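Local structure of lactaldehyde dehydrogenase (Escherichia coli, 2HG2) at residues P151-F156 / G282-C287; M224-G229 / K247-L252. The protein catalyses the irreversible NAD(+)-dependent oxidation of L-lactaldehyde to L-lactate in L-fucose and L-rhamnose degradation, and also oxidises glycolaldehyde to glycolate. All blocks are in the same frame, centred on the assembly; numbering follows the deposited sequence.

Contact 1 (P151-F156 / G282-C287); sequences PWNFPF and GQVCNC
Trp152, Asn153 and Phe154 meet Gln283 and Val284 in a small van der Waals contact between two loops, one leading into helix 155-168, the other running from helix 266-277 to strand 290-294. It buries 237 Å² in all. The nearest CA atoms, those of Asn153 and Val284, are 6.3 Å apart, and side chains of 152-154 reach both the side chains and the main chain of Gln283 and Val284. The benzo end of the Trp152 indole reaches Gln283: its CZ3 lies 3.4 Å from Gln283 CB, which sits at the ring edge in its plane. Ring and amide planes are turned 37° apart, and Gln283 OE1 lies obliquely to the ring while accepting a hydrogen bond from the backbone N of Ile329. Asn153 has its CG anti to its own N (chi1 -179°), 3.5 Å from Gln283 O, which carries the amide over to Val284, the two side chains crossing at about a right angle. Asn153 ND2 comes 3.3 Å from Val284 CA. Asn153 OD1, 3.2 Å from Val284 CG2, is buried without a polar partner in the model. Val284 also takes the rim of the Phe154 ring, Phe154 CE1 lying 3.3 Å from Val284 CG2. Gln283, Val284 and Cys285 are poorly ordered, so fine distances deserve caution. Beyond Val284 come Cys285, the inferred active-site cysteine, and the lactate-binding Asn286, whose ND2 is hydrogen-bonded to Glu443, another lactate ligand. Such a pairing, the Pro-Trp-Asn-Phe-Pro loop against the loop of the nucleophilic cysteine, is characteristic of the aldehyde dehydrogenase active site.

Contact 2 (M224-G229 / K247-L252); sequences MVSMTG and KVCLEL
Val225 N, 3.0 Å from Lys247 O, opens a ladder of five backbone hydrogen bonds joining strand 224-228 to strand 247-251, whose axes run parallel within 11° and 4.7 Å apart. Val225 O then accepts Cys249 N, Met227 N gives to Cys249 O at 2.9 Å with an N-H...O angle of 162°, Met227 O takes Glu251 N, and Gly229 N closes on Glu251 O. Val225 and Met227 thus spend both N and O here, whereas Met224, Ser226 and Thr228 bond through their backbones to Thr147 and Ile149 of strand 134-149, and Leu250 bonds to Ile457. Polar side chains are satisfied outside the pair: Ser226 OG and Thr228 OG1 both bond Lys162 NZ, and Lys247 NZ bonds Glu468 O. The extended Lys247 chain passes Met224, SD of which lies 3.6 Å from Lys247 CD. Cutting Lys247 back to an alanine is likely to leave Glu468 O without this donor and to strip the methylene packing from one side of the Met224 sulfur. On the face of Val225, Met227, Val248 and Leu250, Val225 CG1 meets Val248 CG1 at 3.6 Å; helix 231-242 covers this side. Glu251 CB lies 3.7 Å from Thr228 OG1. With CG anti to N (chi1 -159°) and a bend at chi2, the Glu251 carboxylate reaches Gly253 N, which bonds OE2 and fixes that oxygen, and His449 NE2, which makes a weak bond to OE1. Strand 222-228, helix 231-242 and strand 247-251 form a parallel beta-alpha-beta unit that delivers the lactate-binding Glu251, also the inferred active-site glutamate, at the C-terminal end of its strand, as expected for the Rossmann-like cofactor domain of aldehyde dehydrogenases.

Contact 2 is the larger, at 558 Å², and the more fully buried, with eight of twelve touching residues buried against two of six, though contact 1 lies nearer the chain centre. Regular main-chain bonding in a sheet holds contact 2, whereas contact 1 rests on packing between loops. Helix 155-168, which follows from 151-156, also bears on contact 2, through Leu158 on Thr228, Arg161 on Glu251 and Lys162 on Ser226 and Thr228. Along the chain 224-229 and 247-252 are nested within the loop closed by contact 1. The two touch where Pro151 CB packs 3.4 Å from Thr228 O, and where Cys285 SG lies 4.1 Å from Glu251 OE1, bringing together the inferred active-site residues, one from each contact.

Contact 1 (P151-F156 / G282-C287)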
ATOM      1  N   PRO A 151     -10.542 -29.944  -5.391  1.00 18.81           N
ATOM      2  CA  PRO A 151     -10.012 -31.224  -4.918  1.00 19.60           C
ATOM      3  C   PRO A 151     -11.085 -31.852  -4.013  1.00 21.83           C
ATOM      4  O   PRO A 151     -12.093 -31.208  -3.707  1.00 19.85           O
ATOM      5  CB  PRO A 151      -8.784 -30.802  -4.138  1.00 19.23           C
ATOM      6  CG  PRO A 151      -9.296 -29.578  -3.430  1.00 18.06           C
ATOM      7  CD  PRO A 151     -10.070 -28.841  -4.533  1.00 18.69           C
ATOM      8  N   TRP A 152     -10.878 -33.098  -3.596  1.00 23.42           N
ATOM      9  CA  TRP A 152     -11.846 -33.775  -2.729  1.00 25.14           C
ATOM     10  C   TRP A 152     -11.570 -33.479  -1.251  1.00 25.83           C
ATOM     11  O   TRP A 152     -12.366 -33.812  -0.382  1.00 25.45           O
ATOM     12  CB  TRP A 152     -11.803 -35.284  -2.976  1.00 25.10           C
ATOM     13  CG  TRP A 152     -10.420 -35.798  -3.131  1.00 25.74           C
ATOM     14  CD1 TRP A 152      -9.723 -35.927  -4.296  1.00 26.13           C
ATOM     15  CD2 TRP A 152      -9.530 -36.193  -2.083  1.00 25.24           C
ATOM     16  NE1 TRP A 152      -8.452 -36.379  -4.040  1.00 25.76           N
ATOM     17  CE2 TRP A 152      -8.305 -36.550  -2.688  1.00 26.09           C
ATOM     18  CE3 TRP A 152      -9.647 -36.279  -0.689  1.00 25.98           C
ATOM     19  CZ2 TRP A 152      -7.200 -36.988  -1.949  1.00 26.47           C
ATOM     20  CZ3 TRP A 152      -8.548 -36.715   0.049  1.00 26.17           C
ATOM     21  CH2 TRP A 152      -7.340 -37.064  -0.585  1.00 25.56           C
ATOM     22  N   ASN A 153     -10.431 -32.849  -0.989  1.00 28.10           N
ATOM     23  CA  ASN A 153     -10.006 -32.474   0.356  1.00 30.85           C
ATOM     24  C   ASN A 153     -10.523 -31.050   0.620  1.00 31.07           C
ATOM     25  O   ASN A 153     -10.158 -30.113  -0.094  1.00 30.89           O
ATOM     26  CB  ASN A 153      -8.477 -32.528   0.409  1.00 35.05           C
ATOM     27  CG  ASN A 153      -7.923 -32.184   1.762  1.00 40.78           C
ATOM     28  OD1 ASN A 153      -8.385 -32.693   2.786  1.00 44.26           O
ATOM     29  ND2 ASN A 153      -6.910 -31.324   1.780  1.00 44.33           N
ATOM     30  N   PHE A 154     -11.362 -30.888   1.642  1.00 29.33           N
ATOM     31  CA  PHE A 154     -11.959 -29.583   1.945  1.00 29.14           C
ATOM     32  C   PHE A 154     -12.708 -29.087   0.700  1.00 27.62           C
ATOM     33  O   PHE A 154     -12.522 -27.957   0.250  1.00 25.73           O
ATOM     34  CB  PHE A 154     -10.888 -28.563   2.339  1.00 31.68           C
ATOM     35  CG  PHE A 154     -10.224 -28.857   3.650  1.00 36.09           C
ATOM     36  CD1 PHE A 154      -9.033 -29.572   3.698  1.00 38.10           C
ATOM     37  CD2 PHE A 154     -10.807 -28.446   4.845  1.00 37.02           C
ATOM     38  CE1 PHE A 154      -8.431 -29.874   4.924  1.00 39.46           C
ATOM     39  CE2 PHE A 154     -10.215 -28.743   6.068  1.00 38.46           C
ATOM     40  CZ  PHE A 154      -9.024 -29.459   6.108  1.00 36.97           C
ATOM     41  N   PRO A 155     -13.585 -29.933   0.138  1.00 26.72           N
ATOM     42  CA  PRO A 155     -14.347 -29.575  -1.060  1.00 24.99           C
ATOM     43  C   PRO A 155     -15.301 -28.394  -0.917  1.00 23.92           C
ATOM     44  O   PRO A 155     -15.448 -27.599  -1.847  1.00 24.32           O
ATOM     45  CB  PRO A 155     -15.076 -30.871  -1.402  1.00 25.00           C
ATOM     46  CG  PRO A 155     -15.365 -31.444  -0.040  1.00 25.92           C
ATOM     47  CD  PRO A 155     -14.044 -31.229   0.685  1.00 26.79           C
ATOM     48  N   PHE A 156     -15.946 -28.272   0.237  1.00 20.43           N
ATOM     49  CA  PHE A 156     -16.894 -27.186   0.430  1.00 18.90           C
ATOM     50  C   PHE A 156     -16.184 -25.845   0.544  1.00 18.86           C
ATOM     51  O   PHE A 156     -16.533 -24.891  -0.150  1.00 18.21           O
ATOM     52  CB  PHE A 156     -17.748 -27.429   1.677  1.00 19.19           C
ATOM     53  CG  PHE A 156     -18.968 -26.548   1.753  1.00 18.79           C
ATOM     54  CD1 PHE A 156     -20.011 -26.704   0.839  1.00 17.38           C
ATOM     55  CD2 PHE A 156     -19.071 -25.561   2.724  1.00 15.62           C
ATOM     56  CE1 PHE A 156     -21.139 -25.888   0.895  1.00 17.60           C
ATOM     57  CE2 PHE A 156     -20.194 -24.738   2.789  1.00 15.84           C
ATOM     58  CZ  PHE A 156     -21.230 -24.902   1.871  1.00 16.36           C
ATOM     59  N   GLY A 282      -5.019 -37.076   7.386  1.00 91.83           N
ATOM     60  CA  GLY A 282      -3.765 -36.767   6.721  1.00 91.45           C
ATOM     61  C   GLY A 282      -3.934 -36.554   5.228  1.00 91.37           C
ATOM     62  O   GLY A 282      -2.968 -36.260   4.524  1.00 90.65           O
ATOM     63  N   GLN A 283      -5.168 -36.698   4.750  1.00 91.57           N
ATOM     64  CA  GLN A 283      -5.494 -36.527   3.336  1.00 91.37           C
ATOM     65  C   GLN A 283      -5.274 -35.083   2.885  1.00 91.20           C
ATOM     66  O   GLN A 283      -5.526 -34.739   1.728  1.00 91.52           O
ATOM     67  CB  GLN A 283      -6.952 -36.934   3.089  1.00 91.55           C
ATOM     68  CG  GLN A 283      -7.256 -38.394   3.407  1.00 92.01           C
ATOM     69  CD  GLN A 283      -6.828 -39.342   2.299  1.00 92.55           C
ATOM     70  OE1 GLN A 283      -7.588 -39.611   1.368  1.00 91.82           O
ATOM     71  NE2 GLN A 283      -5.602 -39.845   2.389  1.00 93.96           N
ATOM     72  N   VAL A 284      -4.797 -34.249   3.806  1.00 90.70           N
ATOM     73  CA  VAL A 284      -4.537 -32.837   3.533  1.00 89.97           C
ATOM     74  C   VAL A 284      -3.056 -32.611   3.239  1.00 89.39           C
ATOM     75  O   VAL A 284      -2.226 -33.482   3.493  1.00 89.70           O
ATOM     76  CB  VAL A 284      -4.930 -31.959   4.746  1.00 90.10           C
ATOM     77  CG1 VAL A 284      -4.895 -30.487   4.366  1.00 89.70           C
ATOM     78  CG2 VAL A 284      -6.305 -32.354   5.245  1.00 90.66           C
ATOM     79  N   CYS A 285      -2.728 -31.440   2.701  1.00 88.69           N
ATOM     80  CA  CYS A 285      -1.340 -31.106   2.392  1.00 87.72           C
ATOM     81  C   CYS A 285      -0.721 -30.318   3.548  1.00 85.74           C
ATOM     82  O   CYS A 285       0.430 -30.544   3.922  1.00 86.40           O
ATOM     83  CB  CYS A 285      -1.264 -30.289   1.098  1.00 88.48           C
ATOM     84  SG  CYS A 285      -2.193 -28.739   1.120  1.00 91.51           S
ATOM     85  N   ASN A 286      -1.503 -29.397   4.107  1.00 82.51           N
ATOM     86  CA  ASN A 286      -1.079 -28.559   5.228  1.00 78.44           C
ATOM     87  C   ASN A 286      -0.181 -29.302   6.209  1.00 74.35           C
ATOM     88  O   ASN A 286       0.968 -28.925   6.439  1.00 72.90           O
ATOM     89  CB  ASN A 286      -2.310 -28.062   5.986  1.00 79.43           C
ATOM     90  CG  ASN A 286      -2.431 -26.564   5.969  1.00 80.70           C
ATOM     91  OD1 ASN A 286      -1.535 -25.852   6.427  1.00 81.68           O
ATOM     92  ND2 ASN A 286      -3.545 -26.068   5.443  1.00 81.55           N
ATOM     93  N   CYS A 287      -0.750 -30.351   6.793  1.00 70.18           N
ATOM     94  CA  CYS A 287      -0.096 -31.209   7.773  1.00 64.89           C
ATOM     95  C   CYS A 287       1.389 -31.494   7.581  1.00 61.25           C
ATOM     96  O   CYS A 287       1.883 -31.582   6.455  1.00 61.64           O
ATOM     97  CB  CYS A 287      -0.849 -32.534   7.843  1.00 65.06           C
ATOM     98  SG  CYS A 287      -1.597 -33.042   6.282  1.00 63.52           S
TER

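Contact 2 (M224-G229 / K247-L252)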
ATOM      1  N   MET A 224      -9.023 -16.939 -16.548  1.00 17.37           N
ATOM      2  CA  MET A 224      -8.160 -17.612 -15.589  1.00 16.46           C
ATOM      3  C   MET A 224      -8.755 -18.902 -15.063  1.00 16.73           C
ATOM      4  O   MET A 224      -9.950 -18.980 -14.766  1.00 14.50           O
ATOM      5  CB  MET A 224      -7.834 -16.706 -14.395  1.00 14.66           C
ATOM      6  CG  MET A 224      -6.954 -17.403 -13.339  1.00 15.15           C
ATOM      7  SD  MET A 224      -6.375 -16.350 -11.975  1.00 21.68           S
ATOM      8  CE  MET A 224      -7.839 -16.315 -10.919  1.00 19.24           C
ATOM      9  N   VAL A 225      -7.910 -19.919 -14.955  1.00 15.87           N
ATOM     10  CA  VAL A 225      -8.346 -21.190 -14.418  1.00 17.75           C
ATOM     11  C   VAL A 225      -7.631 -21.367 -13.091  1.00 18.58           C
ATOM     12  O   VAL A 225      -6.419 -21.193 -12.999  1.00 18.31           O
ATOM     13  CB  VAL A 225      -8.012 -22.380 -15.347  1.00 18.30           C
ATOM     14  CG1 VAL A 225      -6.520 -22.412 -15.667  1.00 18.21           C
ATOM     15  CG2 VAL A 225      -8.442 -23.672 -14.676  1.00 15.30           C
ATOM     16  N   SER A 226      -8.402 -21.680 -12.060  1.00 18.44           N
ATOM     17  CA  SER A 226      -7.859 -21.877 -10.735  1.00 20.41           C
ATOM     18  C   SER A 226      -8.118 -23.322 -10.369  1.00 22.30           C
ATOM     19  O   SER A 226      -9.245 -23.808 -10.483  1.00 22.59           O
ATOM     20  CB  SER A 226      -8.554 -20.939  -9.743  1.00 21.74           C
ATOM     21  OG  SER A 226      -8.021 -21.086  -8.437  1.00 26.63           O
ATOM     22  N   MET A 227      -7.074 -24.018  -9.938  1.00 22.18           N
ATOM     23  CA  MET A 227      -7.229 -25.413  -9.571  1.00 23.63           C
ATOM     24  C   MET A 227      -6.351 -25.841  -8.404  1.00 23.61           C
ATOM     25  O   MET A 227      -5.220 -25.382  -8.242  1.00 23.28           O
ATOM     26  CB  MET A 227      -6.954 -26.308 -10.788  1.00 24.32           C
ATOM     27  CG  MET A 227      -6.843 -27.788 -10.465  1.00 25.71           C
ATOM     28  SD  MET A 227      -5.173 -28.254  -9.959  1.00 31.59           S
ATOM     29  CE  MET A 227      -5.097 -29.935 -10.495  1.00 28.18           C
ATOM     30  N   THR A 228      -6.900 -26.724  -7.585  1.00 23.09           N
ATOM     31  CA  THR A 228      -6.188 -27.257  -6.440  1.00 24.88           C
ATOM     32  C   THR A 228      -6.226 -28.770  -6.602  1.00 25.69           C
ATOM     33  O   THR A 228      -7.289 -29.340  -6.849  1.00 27.24           O
ATOM     34  CB  THR A 228      -6.870 -26.853  -5.128  1.00 24.26           C
ATOM     35  OG1 THR A 228      -6.838 -25.428  -5.001  1.00 24.67           O
ATOM     36  CG2 THR A 228      -6.153 -27.473  -3.939  1.00 25.04           C
ATOM     37  N   GLY A 229      -5.065 -29.408  -6.490  1.00 26.29           N
ATOM     38  CA  GLY A 229      -4.986 -30.850  -6.643  1.00 26.01           C
ATOM     39  C   GLY A 229      -3.546 -31.323  -6.608  1.00 28.20           C
ATOM     40  O   GLY A 229      -2.709 -30.724  -5.927  1.00 27.52           O
ATOM     41  N   LYS A 247      -4.385 -17.452 -17.936  1.00 20.36           N
ATOM     42  CA  LYS A 247      -3.723 -17.308 -16.646  1.00 21.25           C
ATOM     43  C   LYS A 247      -4.085 -18.490 -15.743  1.00 20.04           C
ATOM     44  O   LYS A 247      -5.197 -19.018 -15.820  1.00 18.97           O
ATOM     45  CB  LYS A 247      -4.157 -15.984 -15.987  1.00 23.01           C
ATOM     46  CG  LYS A 247      -3.496 -15.711 -14.645  1.00 28.16           C
ATOM     47  CD  LYS A 247      -4.060 -14.469 -13.938  1.00 29.37           C
ATOM     48  CE  LYS A 247      -3.317 -14.245 -12.613  1.00 30.91           C
ATOM     49  NZ  LYS A 247      -3.839 -13.126 -11.770  1.00 31.32           N
ATOM     50  N   VAL A 248      -3.147 -18.926 -14.906  1.00 16.56           N
ATOM     51  CA  VAL A 248      -3.440 -20.021 -13.991  1.00 18.06           C
ATOM     52  C   VAL A 248      -3.150 -19.670 -12.538  1.00 19.42           C
ATOM     53  O   VAL A 248      -2.304 -18.827 -12.227  1.00 19.25           O
ATOM     54  CB  VAL A 248      -2.648 -21.314 -14.321  1.00 18.68           C
ATOM     55  CG1 VAL A 248      -2.934 -21.754 -15.747  1.00 17.42           C
ATOM     56  CG2 VAL A 248      -1.156 -21.092 -14.090  1.00 17.45           C
ATOM     57  N   CYS A 249      -3.879 -20.333 -11.653  1.00 19.67           N
ATOM     58  CA  CYS A 249      -3.727 -20.168 -10.217  1.00 20.85           C
ATOM     59  C   CYS A 249      -3.771 -21.612  -9.721  1.00 20.60           C
ATOM     60  O   CYS A 249      -4.825 -22.253  -9.722  1.00 21.54           O
ATOM     61  CB  CYS A 249      -4.890 -19.355  -9.652  1.00 21.96           C
ATOM     62  SG  CYS A 249      -4.733 -18.965  -7.900  1.00 30.30           S
ATOM     63  N   LEU A 250      -2.619 -22.127  -9.319  1.00 19.50           N
ATOM     64  CA  LEU A 250      -2.519 -23.509  -8.882  1.00 18.58           C
ATOM     65  C   LEU A 250      -1.985 -23.678  -7.462  1.00 19.32           C
ATOM     66  O   LEU A 250      -1.087 -22.964  -7.032  1.00 17.18           O
ATOM     67  CB  LEU A 250      -1.622 -24.273  -9.863  1.00 16.30           C
ATOM     68  CG  LEU A 250      -1.941 -24.071 -11.354  1.00 17.24           C
ATOM     69  CD1 LEU A 250      -0.848 -24.685 -12.226  1.00 15.07           C
ATOM     70  CD2 LEU A 250      -3.300 -24.688 -11.669  1.00 13.89           C
ATOM     71  N   GLU A 251      -2.566 -24.628  -6.741  1.00 21.32           N
ATOM     72  CA  GLU A 251      -2.154 -24.965  -5.383  1.00 23.25           C
ATOM     73  C   GLU A 251      -2.038 -26.478  -5.503  1.00 24.11           C
ATOM     74  O   GLU A 251      -3.048 -27.176  -5.596  1.00 24.60           O
ATOM     75  CB  GLU A 251      -3.244 -24.572  -4.390  1.00 27.95           C
ATOM     76  CG  GLU A 251      -2.753 -24.410  -2.961  1.00 35.47           C
ATOM     77  CD  GLU A 251      -2.899 -25.668  -2.129  1.00 41.47           C
ATOM     78  OE1 GLU A 251      -3.616 -25.609  -1.101  1.00 44.51           O
ATOM     79  OE2 GLU A 251      -2.303 -26.708  -2.493  1.00 43.34           O
ATOM     80  N   LEU A 252      -0.812 -26.990  -5.516  1.00 22.41           N
ATOM     81  CA  LEU A 252      -0.622 -28.422  -5.715  1.00 24.13           C
ATOM     82  C   LEU A 252      -0.102 -29.249  -4.536  1.00 26.52           C
ATOM     83  O   LEU A 252       0.553 -30.267  -4.730  1.00 28.59           O
ATOM     84  CB  LEU A 252       0.267 -28.635  -6.956  1.00 20.68           C
ATOM     85  CG  LEU A 252      -0.114 -27.778  -8.183  1.00 20.22           C
ATOM     86  CD1 LEU A 252       0.863 -28.000  -9.330  1.00 17.47           C
ATOM     87  CD2 LEU A 252      -1.543 -28.108  -8.629  1.00 18.57           C
TER